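PDB 2PFY: putative exported protein from Bordetella pertussis Tohama I, which binds pyroglutamic acid as an extracytoplasmic solute receptor and probably hands it to a tripartite ATP-independent periplasmic transporter. Local coordinates for residues Val65-Leu70 / Gln208-Ala213; Pro75-Asp80 / Pro101-Arg106. All coordinates share one frame; numbering follows the deposited sequence.

How the contacts relate
Contact 1 joins two neighbouring strands of a five-stranded mixed sheet. Contact 2 lies against it, about 10 Å away between centres, and ties the short 3-10 segment 75-80 to helix 89-108. The chain runs from 65-70 through both segments of contact 2 before it returns at 208-213. The contacts touch directly. Asp80 OD2 takes a probable hydrogen bond from Gln208 N at 2.7 Å. Val67 CG1 packs on Leu103 CD1 at 3.6 Å and on Phe77 O at 3.3 Å. Contact 1 reaches the ligand pocket, since the side chain of Leu66 lies about 4 Å from the bound pyroglutamic acid. Contact 2 is more remote, with the Phe77 side chain about 14 Å from the ligand.

Contact 1: Val65-Leu70 / Gln208-Ala213; sequences VLVSAL and QSFVIA
The carbonyl oxygen of Gln208 is gripped twice. Val67 N donates to Gln208 O at 2.9 Å, from a position tilted 31° out of the carbonyl plane. A water donates the second bond to the same oxygen and accepts one from Ser68 N, so it bridges the two segments. Leu66 CD1 also rests against Gln208 O, at 3.6 Å. Next to the Val67 bond, Leu66 and Ser209 form an antiparallel non-hydrogen-bonded pair. Val65 and Phe210 follow beyond them as a hydrogen-bonded pair. Phe210 N donates to Val65 O at 2.8 Å, and Val65 N donates back to Phe210 O at 2.9 Å. These bridges place strand 208-214 antiparallel to strand 62-66 within the mixed sheet of this family 7 solute-binding protein. Strand 62-66 ends here, and the chain turns into a 3-10 segment at 67-70. Leu66 is at this turn and touches both the bound pyroglutamic acid and Arg48, another pocket residue.

The Phe210 ring is held from several sides. Its CG sits between the backbone N and the carbonyl carbon (chi1 63°), which lays the ring alongside Val65. Val67 CG2 comes over one face as a CH-pi contact, 3.7 Å from the ring centroid and offset toward the rim. Ile212 CG2 lies over the centre of the opposite face. Val65 CG1 meets the edge in plane, 3.7 Å from Phe210 CE2. Leu70 CD2 reaches the edge at CZ. On the other face of the sheet, Ser209 OG is hydrogen-bonded to Glu64.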
# COMPACT_ATOMS: atom_id res chain seq x y z
N VAL A 65 7.31 -2.86 -0.44
CA VAL A 65 6.96 -1.43 -0.51
C VAL A 65 5.56 -1.25 -1.10
O VAL A 65 5.05 -2.10 -1.86
CB VAL A 65 8.06 -0.58 -1.31
CG1 VAL A 65 8.10 -0.97 -2.79
CG2 VAL A 65 7.89 0.95 -1.15
N LEU A 66 4.93 -0.14 -0.71
CA LEU A 66 3.68 0.32 -1.27
C LEU A 66 3.89 0.49 -2.77
O LEU A 66 4.81 1.22 -3.19
CB LEU A 66 3.31 1.67 -0.63
CG LEU A 66 1.96 2.28 -1.01
CD1 LEU A 66 0.81 1.48 -0.36
CD2 LEU A 66 1.90 3.78 -0.64
N VAL A 67 3.05 -0.15 -3.57
CA VAL A 67 3.15 -0.10 -5.05
C VAL A 67 3.12 1.36 -5.54
O VAL A 67 4.01 1.80 -6.31
CB VAL A 67 1.99 -0.94 -5.73
CG1 VAL A 67 1.97 -0.70 -7.27
CG2 VAL A 67 2.14 -2.42 -5.40
N SER A 68 2.13 2.12 -5.04
CA SER A 68 1.96 3.51 -5.43
C SER A 68 3.09 4.45 -4.98
O SER A 68 3.10 5.63 -5.35
CB SER A 68 0.59 4.02 -4.95
OG SER A 68 0.49 3.87 -3.54
N ALA A 69 4.07 3.95 -4.22
CA ALA A 69 5.30 4.71 -3.97
C ALA A 69 6.10 4.95 -5.27
O ALA A 69 6.93 5.85 -5.33
CB ALA A 69 6.19 4.03 -2.92
N LEU A 70 5.84 4.14 -6.29
CA LEU A 70 6.47 4.32 -7.61
C LEU A 70 5.67 5.20 -8.59
O LEU A 70 6.09 5.39 -9.73
CB LEU A 70 6.81 2.96 -8.24
CG LEU A 70 8.04 2.19 -7.66
CD1 LEU A 70 7.91 1.86 -6.17
CD2 LEU A 70 8.22 0.91 -8.45
N GLN A 208 -2.15 -1.40 -3.06
CA GLN A 208 -1.40 -2.65 -2.99
C GLN A 208 -0.01 -2.41 -2.45
O GLN A 208 0.55 -1.33 -2.55
CB GLN A 208 -1.25 -3.26 -4.37
CG GLN A 208 -2.56 -3.51 -5.10
CD GLN A 208 -3.49 -4.46 -4.37
OE1 GLN A 208 -3.08 -5.43 -3.77
NE2 GLN A 208 -4.77 -4.19 -4.46
N SER A 209 0.54 -3.47 -1.88
CA SER A 209 1.93 -3.49 -1.49
C SER A 209 2.59 -4.60 -2.31
O SER A 209 1.95 -5.60 -2.63
CB SER A 209 1.95 -3.76 0.01
OG SER A 209 2.91 -4.70 0.36
N PHE A 210 3.85 -4.46 -2.71
CA PHE A 210 4.51 -5.60 -3.36
C PHE A 210 5.92 -5.90 -2.89
O PHE A 210 6.55 -5.07 -2.21
CB PHE A 210 4.39 -5.63 -4.94
CG PHE A 210 5.03 -4.45 -5.67
CD1 PHE A 210 4.78 -4.29 -7.04
CD2 PHE A 210 5.83 -3.48 -5.02
CE1 PHE A 210 5.33 -3.20 -7.79
CE2 PHE A 210 6.38 -2.41 -5.74
CZ PHE A 210 6.12 -2.26 -7.14
N VAL A 211 6.39 -7.09 -3.25
CA VAL A 211 7.70 -7.57 -2.89
C VAL A 211 8.46 -7.69 -4.20
O VAL A 211 8.02 -8.37 -5.13
CB VAL A 211 7.64 -8.89 -2.11
CG1 VAL A 211 9.06 -9.56 -2.00
CG2 VAL A 211 7.06 -8.63 -0.71
N ILE A 212 9.57 -6.97 -4.28
CA ILE A 212 10.28 -6.83 -5.55
C ILE A 212 11.75 -7.24 -5.28
O ILE A 212 12.29 -6.93 -4.23
CB ILE A 212 10.19 -5.36 -6.12
CG1 ILE A 212 10.56 -4.31 -5.06
CG2 ILE A 212 8.78 -5.05 -6.70
CD1 ILE A 212 10.78 -2.87 -5.58
N ALA A 213 12.38 -7.93 -6.24
CA ALA A 213 13.75 -8.41 -6.06
C ALA A 213 14.73 -7.83 -7.08
O ALA A 213 14.34 -7.44 -8.18
CB ALA A 213 13.81 -9.98 -6.05
O HOH W 1 -0.12 1.19 -3.67

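Contact 2: Pro75-Asp80 / Pro101-Arg106; sequences PLFEID and PLLAQR
Leu103 and Phe77 slide past each other in opposite directions, and the CD2 methyl of Leu103 sits over the ring face. Leu103 CD2 is 3.8 Å from the Phe77 ring centroid and only 4° off the ring normal, a nearly central CH-pi contact. The same methyl also presses on the backbone of the 3-10 segment, 3.5 Å from Leu76 O. One branch thus touches both the ring and the main chain. Arg106 meets Phe77 differently. Its CB comes to the ring edge, 3.8 Å from Phe77 CE2, and the ring and guanidinium planes stand 56° apart.

Leu76 crosses Arg106 at about a right angle. Its CD1 methyl lies over one face of the guanidinium group, over the centre and 3.4 Å from Arg106 CZ. The arginine chain bends at chi2 (-77°) and then runs on extended toward Leu76, which brings a guanidinium face to this methyl. The face is therefore used for apolar contact, while the N-H groups make salt bridges: NH1 with Asp74 and NH2 with Asp291. These two carboxylates probably fix the rotation of the guanidinium and balance its charge. Leu76 CD1 also approaches Leu102 CB at 4.2 Å. No hydrogen bond joins the two segments; they meet by van der Waals contact.

Segment 75-80 packs on helix 89-108 and also on helices 267-287 and 290-300. Leu76 touches Trp284 and Asp291 of these two helices, and Leu102 touches Leu295. Phe77 also packs on Leu107 of helix 89-108 and on Leu70, in the turn after strand 62-66.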
# COMPACT_ATOMS: atom_id res chain seq x y z
N PRO A 75 2.99 6.20 -13.87
CA PRO A 75 1.59 6.30 -13.45
C PRO A 75 0.86 4.98 -13.26
O PRO A 75 -0.09 4.93 -12.49
CB PRO A 75 0.92 7.08 -14.61
CG PRO A 75 2.04 7.76 -15.32
CD PRO A 75 3.22 6.86 -15.18
N LEU A 76 1.26 3.94 -13.97
CA LEU A 76 0.60 2.65 -13.84
C LEU A 76 0.69 2.13 -12.39
O LEU A 76 -0.09 1.26 -12.00
CB LEU A 76 1.20 1.61 -14.80
CG LEU A 76 1.20 1.96 -16.30
CD1 LEU A 76 1.88 0.85 -17.16
CD2 LEU A 76 -0.21 2.26 -16.81
N PHE A 77 1.67 2.65 -11.63
CA PHE A 77 1.92 2.15 -10.25
C PHE A 77 0.98 2.79 -9.20
O PHE A 77 0.99 2.40 -8.02
CB PHE A 77 3.41 2.33 -9.88
CG PHE A 77 4.35 1.35 -10.57
CD1 PHE A 77 4.76 0.20 -9.92
CD2 PHE A 77 4.81 1.58 -11.87
CE1 PHE A 77 5.62 -0.73 -10.54
CE2 PHE A 77 5.66 0.65 -12.51
CZ PHE A 77 6.07 -0.50 -11.83
N GLU A 78 0.17 3.75 -9.62
CA GLU A 78 -0.79 4.37 -8.68
C GLU A 78 -2.27 4.27 -9.09
O GLU A 78 -3.13 4.97 -8.52
CB GLU A 78 -0.41 5.83 -8.38
CG GLU A 78 -0.55 6.74 -9.59
CD GLU A 78 -0.10 8.16 -9.36
OE1 GLU A 78 0.80 8.41 -8.51
OE2 GLU A 78 -0.63 9.04 -10.05
N ILE A 79 -2.59 3.41 -10.05
CA ILE A 79 -3.99 3.20 -10.38
C ILE A 79 -4.81 2.65 -9.20
O ILE A 79 -6.01 2.85 -9.12
CB ILE A 79 -4.20 2.33 -11.70
CG1 ILE A 79 -5.64 2.41 -12.23
CG2 ILE A 79 -3.85 0.86 -11.50
CD1 ILE A 79 -6.13 3.80 -12.61
N ASP A 80 -4.14 1.97 -8.27
CA ASP A 80 -4.78 1.40 -7.09
C ASP A 80 -5.16 2.46 -6.05
O ASP A 80 -5.79 2.14 -5.01
CB ASP A 80 -3.88 0.29 -6.46
CG ASP A 80 -2.61 0.85 -5.81
OD1 ASP A 80 -2.43 2.08 -5.76
OD2 ASP A 80 -1.77 0.05 -5.35
N PRO A 101 0.58 -7.61 -14.64
CA PRO A 101 1.55 -7.92 -15.70
C PRO A 101 2.24 -6.68 -16.26
O PRO A 101 3.43 -6.75 -16.59
CB PRO A 101 0.72 -8.66 -16.77
CG PRO A 101 -0.68 -8.43 -16.45
CD PRO A 101 -0.79 -8.05 -14.99
N LEU A 102 1.52 -5.56 -16.35
CA LEU A 102 2.11 -4.29 -16.75
C LEU A 102 3.21 -3.80 -15.80
O LEU A 102 4.26 -3.31 -16.25
CB LEU A 102 1.02 -3.22 -16.89
CG LEU A 102 0.12 -3.38 -18.12
CD1 LEU A 102 -1.10 -2.45 -18.01
CD2 LEU A 102 0.92 -3.10 -19.39
N LEU A 103 2.96 -3.92 -14.50
CA LEU A 103 3.98 -3.57 -13.50
C LEU A 103 5.22 -4.47 -13.60
O LEU A 103 6.32 -4.01 -13.42
CB LEU A 103 3.40 -3.67 -12.08
CG LEU A 103 2.14 -2.84 -11.73
CD1 LEU A 103 1.97 -2.71 -10.21
CD2 LEU A 103 2.14 -1.44 -12.35
N ALA A 104 5.00 -5.75 -13.85
CA ALA A 104 6.07 -6.72 -13.89
C ALA A 104 6.98 -6.42 -15.09
O ALA A 104 8.22 -6.54 -15.01
CB ALA A 104 5.47 -8.16 -13.95
N GLN A 105 6.35 -5.99 -16.18
CA GLN A 105 7.09 -5.60 -17.35
C GLN A 105 7.84 -4.31 -17.15
O GLN A 105 9.03 -4.24 -17.46
CB GLN A 105 6.19 -5.59 -18.59
CG GLN A 105 5.88 -7.02 -19.08
CD GLN A 105 7.08 -8.01 -18.93
OE1 GLN A 105 8.18 -7.79 -19.49
NE2 GLN A 105 6.87 -9.10 -18.17
N ARG A 106 7.18 -3.30 -16.57
CA ARG A 106 7.85 -2.02 -16.27
C ARG A 106 9.01 -2.20 -15.30
O ARG A 106 10.04 -1.53 -15.42
CB ARG A 106 6.88 -0.94 -15.76
CG ARG A 106 5.79 -0.48 -16.78
CD ARG A 106 6.32 0.47 -17.88
NE ARG A 106 5.30 0.76 -18.90
CZ ARG A 106 4.55 1.87 -18.95
NH1 ARG A 106 4.67 2.83 -18.05
NH2 ARG A 106 3.65 2.00 -19.91